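Local coordinates for protein poly-gamma-glutamate hydrolase (Bacillus phage phiNIT1, PDB 3A9L) that hydrolyses the gamma-glutamyl linkages of bacterial poly-gamma-glutamate as a phage zinc peptidase, at residues 34-39 with 201-206; 53-58 with 197-202. All coordinates share one frame; numbering follows the deposited sequence.

Interaction 1: residues 34-39 with 201-206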
ATOM      1  N   MET A  34       2.218 -14.129   6.792  1.00 22.20           N
ATOM      2  CA  MET A  34       2.834 -14.238   5.468  1.00 20.52           C
ATOM      3  C   MET A  34       2.780 -12.959   4.621  1.00 19.66           C
ATOM      4  O   MET A  34       1.735 -12.289   4.537  1.00 19.34           O
ATOM      5  CB  MET A  34       2.178 -15.398   4.692  1.00 21.08           C
ATOM      6  CG  MET A  34       2.756 -15.678   3.314  1.00 19.29           C
ATOM      7  SD  MET A  34       4.540 -15.897   3.303  1.00 22.76           S
ATOM      8  CE  MET A  34       4.700 -17.599   3.710  1.00 22.52           C
ATOM      9  N   ILE A  35       3.904 -12.628   3.974  1.00 18.22           N
ATOM     10  CA  ILE A  35       3.971 -11.441   3.138  1.00 17.04           C
ATOM     11  C   ILE A  35       4.682 -11.801   1.814  1.00 17.60           C
ATOM     12  O   ILE A  35       5.752 -12.380   1.823  1.00 17.01           O
ATOM     13  CB  ILE A  35       4.723 -10.262   3.845  1.00 17.15           C
ATOM     14  CG1 ILE A  35       4.838  -9.054   2.912  1.00 17.82           C
ATOM     15  CG2 ILE A  35       6.095 -10.728   4.393  1.00 17.09           C
ATOM     16  CD1 ILE A  35       5.467  -7.781   3.545  1.00 20.20           C
ATOM     17  N   TYR A  36       4.041 -11.479   0.700  1.00 17.32           N
ATOM     18  CA  TYR A  36       4.601 -11.736  -0.593  1.00 17.39           C
ATOM     19  C   TYR A  36       5.030 -10.426  -1.156  1.00 17.34           C
ATOM     20  O   TYR A  36       4.273  -9.458  -1.151  1.00 17.34           O
ATOM     21  CB  TYR A  36       3.548 -12.358  -1.489  1.00 18.20           C
ATOM     22  CG  TYR A  36       3.103 -13.708  -1.028  1.00 17.40           C
ATOM     23  CD1 TYR A  36       3.939 -14.812  -1.175  1.00 18.52           C
ATOM     24  CD2 TYR A  36       1.864 -13.889  -0.417  1.00 18.82           C
ATOM     25  CE1 TYR A  36       3.540 -16.075  -0.772  1.00 18.39           C
ATOM     26  CE2 TYR A  36       1.468 -15.171   0.015  1.00 15.09           C
ATOM     27  CZ  TYR A  36       2.319 -16.244  -0.191  1.00 14.90           C
ATOM     28  OH  TYR A  36       1.970 -17.508   0.216  1.00 21.04           O
ATOM     29  N   PHE A  37       6.259 -10.375  -1.646  1.00 18.48           N
ATOM     30  CA  PHE A  37       6.799  -9.060  -1.993  1.00 17.98           C
ATOM     31  C   PHE A  37       7.947  -9.111  -2.973  1.00 18.19           C
ATOM     32  O   PHE A  37       8.550 -10.153  -3.202  1.00 18.72           O
ATOM     33  CB  PHE A  37       7.199  -8.297  -0.718  1.00 17.85           C
ATOM     34  CG  PHE A  37       8.529  -8.685  -0.173  1.00 18.41           C
ATOM     35  CD1 PHE A  37       8.675  -9.822   0.636  1.00 19.49           C
ATOM     36  CD2 PHE A  37       9.652  -7.932  -0.484  1.00 18.06           C
ATOM     37  CE1 PHE A  37       9.939 -10.183   1.126  1.00 17.89           C
ATOM     38  CE2 PHE A  37      10.919  -8.288  -0.006  1.00 20.47           C
ATOM     39  CZ  PHE A  37      11.068  -9.414   0.784  1.00 18.33           C
ATOM     40  N   SER A  38       8.234  -7.963  -3.572  1.00 18.03           N
ATOM     41  CA  SER A  38       9.403  -7.830  -4.412  1.00 19.08           C
ATOM     42  C   SER A  38      10.051  -6.433  -4.242  1.00 18.67           C
ATOM     43  O   SER A  38       9.354  -5.416  -4.186  1.00 17.87           O
ATOM     44  CB  SER A  38       9.076  -8.130  -5.871  1.00 18.05           C
ATOM     45  OG  SER A  38      10.211  -7.838  -6.669  1.00 21.56           O
ATOM     46  N   PRO A  39      11.391  -6.395  -4.104  1.00 18.71           N
ATOM     47  CA  PRO A  39      12.080  -5.102  -4.119  1.00 19.37           C
ATOM     48  C   PRO A  39      12.356  -4.601  -5.542  1.00 18.99           C
ATOM     49  O   PRO A  39      12.800  -3.451  -5.730  1.00 18.93           O
ATOM     50  CB  PRO A  39      13.398  -5.397  -3.396  1.00 18.47           C
ATOM     51  CG  PRO A  39      13.673  -6.853  -3.634  1.00 20.85           C
ATOM     52  CD  PRO A  39      12.288  -7.519  -3.740  1.00 19.62           C
ATOM     53  N   GLU A 201      -0.885 -23.219  -2.936  1.00 24.33           N
ATOM     54  CA  GLU A 201      -0.924 -24.613  -2.460  1.00 24.12           C
ATOM     55  C   GLU A 201       0.174 -24.936  -1.480  1.00 23.52           C
ATOM     56  O   GLU A 201      -0.077 -25.603  -0.463  1.00 23.44           O
ATOM     57  CB  GLU A 201      -0.843 -25.582  -3.653  1.00 24.67           C
ATOM     58  CG  GLU A 201      -2.134 -25.642  -4.478  1.00 26.74           C
ATOM     59  CD  GLU A 201      -2.048 -26.587  -5.664  1.00 29.13           C
ATOM     60  OE1 GLU A 201      -1.254 -27.547  -5.623  1.00 30.55           O
ATOM     61  OE2 GLU A 201      -2.797 -26.384  -6.649  1.00 34.73           O
ATOM     62  N   ALA A 202       1.380 -24.466  -1.790  1.00 23.93           N
ATOM     63  CA  ALA A 202       2.566 -24.685  -0.973  1.00 24.17           C
ATOM     64  C   ALA A 202       2.449 -23.921   0.337  1.00 25.35           C
ATOM     65  O   ALA A 202       2.778 -24.474   1.393  1.00 25.53           O
ATOM     66  CB  ALA A 202       3.819 -24.273  -1.728  1.00 24.20           C
ATOM     67  N   GLU A 203       1.933 -22.683   0.278  1.00 26.18           N
ATOM     68  CA  GLU A 203       1.651 -21.916   1.503  1.00 26.99           C
ATOM     69  C   GLU A 203       0.629 -22.654   2.375  1.00 27.14           C
ATOM     70  O   GLU A 203       0.796 -22.716   3.608  1.00 27.52           O
ATOM     71  CB  GLU A 203       1.164 -20.471   1.208  1.00 27.99           C
ATOM     72  CG  GLU A 203       1.204 -19.559   2.455  1.00 29.96           C
ATOM     73  CD  GLU A 203       0.170 -18.408   2.504  1.00 34.01           C
ATOM     74  OE1 GLU A 203       0.016 -17.645   1.532  1.00 34.46           O
ATOM     75  OE2 GLU A 203      -0.466 -18.226   3.568  1.00 37.47           O
ATOM     76  N   ALA A 204      -0.405 -23.217   1.732  1.00 26.28           N
ATOM     77  CA  ALA A 204      -1.480 -23.972   2.412  1.00 26.83           C
ATOM     78  C   ALA A 204      -0.985 -25.200   3.170  1.00 26.99           C
ATOM     79  O   ALA A 204      -1.186 -25.309   4.378  1.00 27.68           O
ATOM     80  CB  ALA A 204      -2.628 -24.344   1.404  1.00 25.91           C
ATOM     81  N   GLU A 205      -0.314 -26.108   2.463  1.00 27.88           N
ATOM     82  CA  GLU A 205       0.311 -27.291   3.073  1.00 28.76           C
ATOM     83  C   GLU A 205       1.269 -26.898   4.219  1.00 29.63           C
ATOM     84  O   GLU A 205       1.210 -27.472   5.316  1.00 29.59           O
ATOM     85  CB  GLU A 205       1.037 -28.114   1.991  1.00 28.78           C
ATOM     86  CG  GLU A 205       1.357 -29.557   2.388  1.00 29.59           C
ATOM     87  CD  GLU A 205       2.249 -30.259   1.378  1.00 31.65           C
ATOM     88  OE1 GLU A 205       1.925 -30.232   0.168  1.00 29.99           O
ATOM     89  OE2 GLU A 205       3.281 -30.846   1.801  1.00 32.95           O
ATOM     90  N   TYR A 206       2.131 -25.913   3.970  1.00 30.25           N
ATOM     91  CA  TYR A 206       3.028 -25.360   5.002  1.00 31.26           C
ATOM     92  C   TYR A 206       2.288 -25.028   6.271  1.00 31.89           C
ATOM     93  O   TYR A 206       2.657 -25.485   7.367  1.00 32.27           O
ATOM     94  CB  TYR A 206       3.739 -24.085   4.495  1.00 31.30           C
ATOM     95  CG  TYR A 206       4.704 -23.472   5.484  1.00 32.39           C
ATOM     96  CD1 TYR A 206       5.832 -24.182   5.917  1.00 33.03           C
ATOM     97  CD2 TYR A 206       4.497 -22.192   5.993  1.00 32.62           C
ATOM     98  CE1 TYR A 206       6.725 -23.636   6.833  1.00 33.51           C
ATOM     99  CE2 TYR A 206       5.397 -21.631   6.912  1.00 36.21           C
ATOM    100  CZ  TYR A 206       6.518 -22.367   7.314  1.00 34.12           C
ATOM    101  OH  TYR A 206       7.416 -21.843   8.218  1.00 36.83           O
TER

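Interaction 2: residues 53-58 with 197-202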
ATOM      1  N   TYR A  53       0.444  -9.880  -7.222  1.00 21.25           N
ATOM      2  CA  TYR A  53      -0.985  -9.512  -7.142  1.00 23.28           C
ATOM      3  C   TYR A  53      -1.879 -10.735  -7.065  1.00 22.68           C
ATOM      4  O   TYR A  53      -2.774 -10.805  -6.216  1.00 23.01           O
ATOM      5  CB  TYR A  53      -1.384  -8.688  -8.352  1.00 23.92           C
ATOM      6  CG  TYR A  53      -1.146  -7.214  -8.189  1.00 27.51           C
ATOM      7  CD1 TYR A  53       0.018  -6.732  -7.599  1.00 32.63           C
ATOM      8  CD2 TYR A  53      -2.077  -6.309  -8.634  1.00 31.16           C
ATOM      9  CE1 TYR A  53       0.227  -5.384  -7.451  1.00 32.42           C
ATOM     10  CE2 TYR A  53      -1.878  -4.959  -8.498  1.00 34.33           C
ATOM     11  CZ  TYR A  53      -0.728  -4.502  -7.902  1.00 32.92           C
ATOM     12  OH  TYR A  53      -0.552  -3.153  -7.770  1.00 32.73           O
ATOM     13  N   ARG A  54      -1.632 -11.681  -7.967  1.00 22.11           N
ATOM     14  CA  ARG A  54      -2.383 -12.919  -8.080  1.00 21.25           C
ATOM     15  C   ARG A  54      -2.161 -13.817  -6.845  1.00 21.10           C
ATOM     16  O   ARG A  54      -3.115 -14.417  -6.320  1.00 20.31           O
ATOM     17  CB  ARG A  54      -1.969 -13.650  -9.380  1.00 22.86           C
ATOM     18  CG  ARG A  54      -2.807 -14.906  -9.774  1.00 23.93           C
ATOM     19  CD  ARG A  54      -4.272 -14.518 -10.074  1.00 27.32           C
ATOM     20  NE  ARG A  54      -5.098 -15.698 -10.272  1.00 27.71           N
ATOM     21  CZ  ARG A  54      -6.409 -15.731 -10.060  1.00 30.18           C
ATOM     22  NH1 ARG A  54      -7.045 -14.638  -9.639  1.00 27.16           N
ATOM     23  NH2 ARG A  54      -7.083 -16.856 -10.267  1.00 27.98           N
ATOM     24  N   VAL A  55      -0.906 -13.933  -6.389  1.00 19.65           N
ATOM     25  CA  VAL A  55      -0.640 -14.723  -5.182  1.00 19.48           C
ATOM     26  C   VAL A  55      -1.342 -14.150  -3.943  1.00 19.64           C
ATOM     27  O   VAL A  55      -1.824 -14.887  -3.059  1.00 20.73           O
ATOM     28  CB  VAL A  55       0.888 -14.907  -4.897  1.00 18.55           C
ATOM     29  CG1 VAL A  55       1.097 -15.627  -3.566  1.00 18.39           C
ATOM     30  CG2 VAL A  55       1.518 -15.750  -5.989  1.00 16.61           C
ATOM     31  N   VAL A  56      -1.366 -12.833  -3.864  1.00 19.71           N
ATOM     32  CA  VAL A  56      -2.028 -12.148  -2.767  1.00 20.28           C
ATOM     33  C   VAL A  56      -3.551 -12.290  -2.879  1.00 20.52           C
ATOM     34  O   VAL A  56      -4.244 -12.494  -1.862  1.00 20.06           O
ATOM     35  CB  VAL A  56      -1.563 -10.673  -2.711  1.00 20.47           C
ATOM     36  CG1 VAL A  56      -2.510  -9.794  -1.854  1.00 20.69           C
ATOM     37  CG2 VAL A  56      -0.153 -10.629  -2.156  1.00 19.20           C
ATOM     38  N   GLU A  57      -4.064 -12.164  -4.105  1.00 21.23           N
ATOM     39  CA  GLU A  57      -5.507 -12.310  -4.362  1.00 22.65           C
ATOM     40  C   GLU A  57      -5.942 -13.748  -4.034  1.00 22.72           C
ATOM     41  O   GLU A  57      -7.002 -13.959  -3.447  1.00 22.07           O
ATOM     42  CB  GLU A  57      -5.847 -11.931  -5.798  1.00 23.38           C
ATOM     43  CG  GLU A  57      -5.884 -10.435  -6.063  1.00 27.37           C
ATOM     44  CD  GLU A  57      -5.418 -10.091  -7.479  1.00 32.96           C
ATOM     45  OE1 GLU A  57      -5.590 -10.958  -8.378  1.00 35.04           O
ATOM     46  OE2 GLU A  57      -4.843  -8.981  -7.677  1.00 34.01           O
ATOM     47  N   LEU A  58      -5.077 -14.715  -4.343  1.00 21.70           N
ATOM     48  CA  LEU A  58      -5.314 -16.131  -3.946  1.00 22.96           C
ATOM     49  C   LEU A  58      -5.166 -16.493  -2.470  1.00 23.24           C
ATOM     50  O   LEU A  58      -5.790 -17.448  -2.007  1.00 24.40           O
ATOM     51  CB  LEU A  58      -4.410 -17.070  -4.741  1.00 21.54           C
ATOM     52  CG  LEU A  58      -4.620 -17.206  -6.237  1.00 23.18           C
ATOM     53  CD1 LEU A  58      -3.573 -18.158  -6.764  1.00 22.36           C
ATOM     54  CD2 LEU A  58      -6.012 -17.659  -6.549  1.00 21.89           C
ATOM     55  N   GLU A 197      -1.066 -20.375  -8.436  1.00 21.47           N
ATOM     56  CA  GLU A 197      -1.777 -21.416  -7.664  1.00 21.66           C
ATOM     57  C   GLU A 197      -0.802 -22.356  -6.952  1.00 21.72           C
ATOM     58  O   GLU A 197      -1.021 -22.741  -5.806  1.00 19.89           O
ATOM     59  CB  GLU A 197      -2.710 -22.215  -8.568  1.00 21.53           C
ATOM     60  CG  GLU A 197      -3.265 -23.528  -7.949  1.00 25.35           C
ATOM     61  CD  GLU A 197      -4.396 -23.291  -6.926  1.00 26.37           C
ATOM     62  OE1 GLU A 197      -4.904 -22.154  -6.832  1.00 25.59           O
ATOM     63  OE2 GLU A 197      -4.753 -24.231  -6.190  1.00 27.62           O
ATOM     64  N   ALA A 198       0.281 -22.716  -7.635  1.00 21.55           N
ATOM     65  CA  ALA A 198       1.351 -23.506  -6.995  1.00 22.49           C
ATOM     66  C   ALA A 198       1.859 -22.880  -5.698  1.00 22.72           C
ATOM     67  O   ALA A 198       2.081 -23.570  -4.727  1.00 23.30           O
ATOM     68  CB  ALA A 198       2.500 -23.732  -7.953  1.00 21.50           C
ATOM     69  N   ILE A 199       2.031 -21.568  -5.694  1.00 23.31           N
ATOM     70  CA  ILE A 199       2.507 -20.858  -4.527  1.00 23.50           C
ATOM     71  C   ILE A 199       1.453 -20.910  -3.410  1.00 23.48           C
ATOM     72  O   ILE A 199       1.776 -21.142  -2.221  1.00 20.97           O
ATOM     73  CB  ILE A 199       2.850 -19.395  -4.888  1.00 24.53           C
ATOM     74  CG1 ILE A 199       3.782 -19.334  -6.120  1.00 25.46           C
ATOM     75  CG2 ILE A 199       3.399 -18.661  -3.659  1.00 24.53           C
ATOM     76  CD1 ILE A 199       5.001 -20.247  -6.059  1.00 31.09           C
ATOM     77  N   LYS A 200       0.190 -20.726  -3.795  1.00 23.09           N
ATOM     78  CA  LYS A 200      -0.895 -20.775  -2.789  1.00 24.79           C
ATOM     79  C   LYS A 200      -0.968 -22.177  -2.128  1.00 23.89           C
ATOM     80  O   LYS A 200      -1.086 -22.296  -0.916  1.00 25.19           O
ATOM     81  CB  LYS A 200      -2.233 -20.368  -3.397  1.00 24.29           C
ATOM     82  CG  LYS A 200      -3.421 -20.399  -2.412  1.00 27.66           C
ATOM     83  CD  LYS A 200      -4.769 -20.328  -3.114  1.00 32.20           C
ATOM     84  CE  LYS A 200      -5.035 -21.452  -4.125  1.00 34.12           C
ATOM     85  NZ  LYS A 200      -5.515 -22.782  -3.594  1.00 33.52           N
ATOM     86  N   GLU A 201      -0.885 -23.219  -2.936  1.00 24.33           N
ATOM     87  CA  GLU A 201      -0.924 -24.613  -2.460  1.00 24.12           C
ATOM     88  C   GLU A 201       0.174 -24.936  -1.480  1.00 23.52           C
ATOM     89  O   GLU A 201      -0.077 -25.603  -0.463  1.00 23.44           O
ATOM     90  CB  GLU A 201      -0.843 -25.582  -3.653  1.00 24.67           C
ATOM     91  CG  GLU A 201      -2.134 -25.642  -4.478  1.00 26.74           C
ATOM     92  CD  GLU A 201      -2.048 -26.587  -5.664  1.00 29.13           C
ATOM     93  OE1 GLU A 201      -1.254 -27.547  -5.623  1.00 30.55           O
ATOM     94  OE2 GLU A 201      -2.797 -26.384  -6.649  1.00 34.73           O
ATOM     95  N   ALA A 202       1.380 -24.466  -1.790  1.00 23.93           N
ATOM     96  CA  ALA A 202       2.566 -24.685  -0.973  1.00 24.17           C
ATOM     97  C   ALA A 202       2.449 -23.921   0.337  1.00 25.35           C
ATOM     98  O   ALA A 202       2.778 -24.474   1.393  1.00 25.53           O
ATOM     99  CB  ALA A 202       3.819 -24.273  -1.728  1.00 24.20           C
TER

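Interaction 1: residues 34-39 with 201-206
Met34 and Glu203 mark the closest backbone approach of strand 34-38 to helix 201-206, yet their CA atoms remain 8.7 Å apart, so the contact is made by side chains alone. The setting is the open alpha/beta core of a zinc peptidase: the strand is an inner one of the mixed sheet, bonded through its backbone to Ser62 on one flank and to Val100 and Phe102 on the other, and the C-terminal helix 190-209 packs over one sheet face. Met34 and Tyr36, alternate residues, both reach out from that face.

One polar bond joins the layers. Tyr36 OH donates to Glu203 OE1, and the acceptor meets the ring at its edge, in the ring plane. The modelled separation of OH and OE1 is 2.4 Å, very short, so its exact value is doubtful. Ring and carboxylate planes stand 45° apart. In Glu203, CG is anti to the backbone N (chi1 -166°) and the chain continues extended, which carries the carboxylate from the helix to the sheet. Thr59 of helix 48-59 touches both side chains.

Met34 packs its methylene and methyl groups along the Glu203 chain, running past it in the opposite sense. Its CG lies 3.8 Å from Glu203 OE1, while the methyl CE, whose direction is set by chi3, comes within 4.2 Å of Glu203 CG. The turn at chi2 (52°) brings the sulfur over its strand neighbour: Met34 SD sits 4.1 Å above the plane of the Tyr36 ring, offset toward the rim.

Interaction 2: residues 53-58 with 197-202
Crossing at -42°, helix 53-58 sets Val55 and Leu58 against Glu197, Ile199 and Lys200 of helix 197-202. The first belongs to the helix of a beta-alpha-beta crossover, which joins the adjacent parallel strands 34-42 and 62-68, and it packs beside the C-terminal helix 190-209. The short axes approach to 9.1 Å, with the chains running in broadly the same direction; the nearest CA atoms, those of Val55 and Lys200, are 6.5 Å apart.

Apolar packing lies on the buried side. The side chains of Val55 and Ile199 cross at about a right angle, and Val55 CG1 touches Ile199 CG2 at 3.8 Å, while Val55 CG2 leans on the branch point CB of the isoleucine. Ile199 also meets Ile126 of helix 120-132, so it bridges two neighbouring helices.

Mixed contacts centre on Leu58. Its CD1 rests against the backbone of helix 197-202, 3.7 Å from Glu197 N. Its CB lies 3.7 Å from Lys200 CD, and the same lysine carbon is 3.2 Å from Leu58 O, so the aliphatic part of Lys200 packs alongside the leucine at the outer end of the interface.

The charged contact stays within helix 197-202. Lys200 begins with CG anti to its N (chi1 180°), passes Leu58, then bends at chi3 and chi4 and turns its ammonium group back one helical turn to Glu197. The exact placement of these two side chains is less certain; as modelled, Lys200 NZ donates to Glu197 OE2 over 3.1 Å in a salt bridge, reaching that oxygen on its syn side.

After helix 10-16 and the edge strand 23-29, the chain passes through strand 34-42, helix 48-59 and strand 62-68, a beta-alpha-beta unit, and supplies the first halves of both contacts before the remaining sheet is built. The C-terminal helix 190-209 then closes both loops. Interaction 2 closes the inner one, with 138 residues between its segments, nested within the 161-residue span of interaction 1; their second segments overlap at Glu201 and Ala202. The two contacts adjoin through the Tyr36 ring: its CE2 lies 3.6 Å from Val55 CG1, and its CE1 lies 3.9 Å from Ile199 CG2. Sheet, helix 48-59 and helix 190-209 therefore share one continuous packed region.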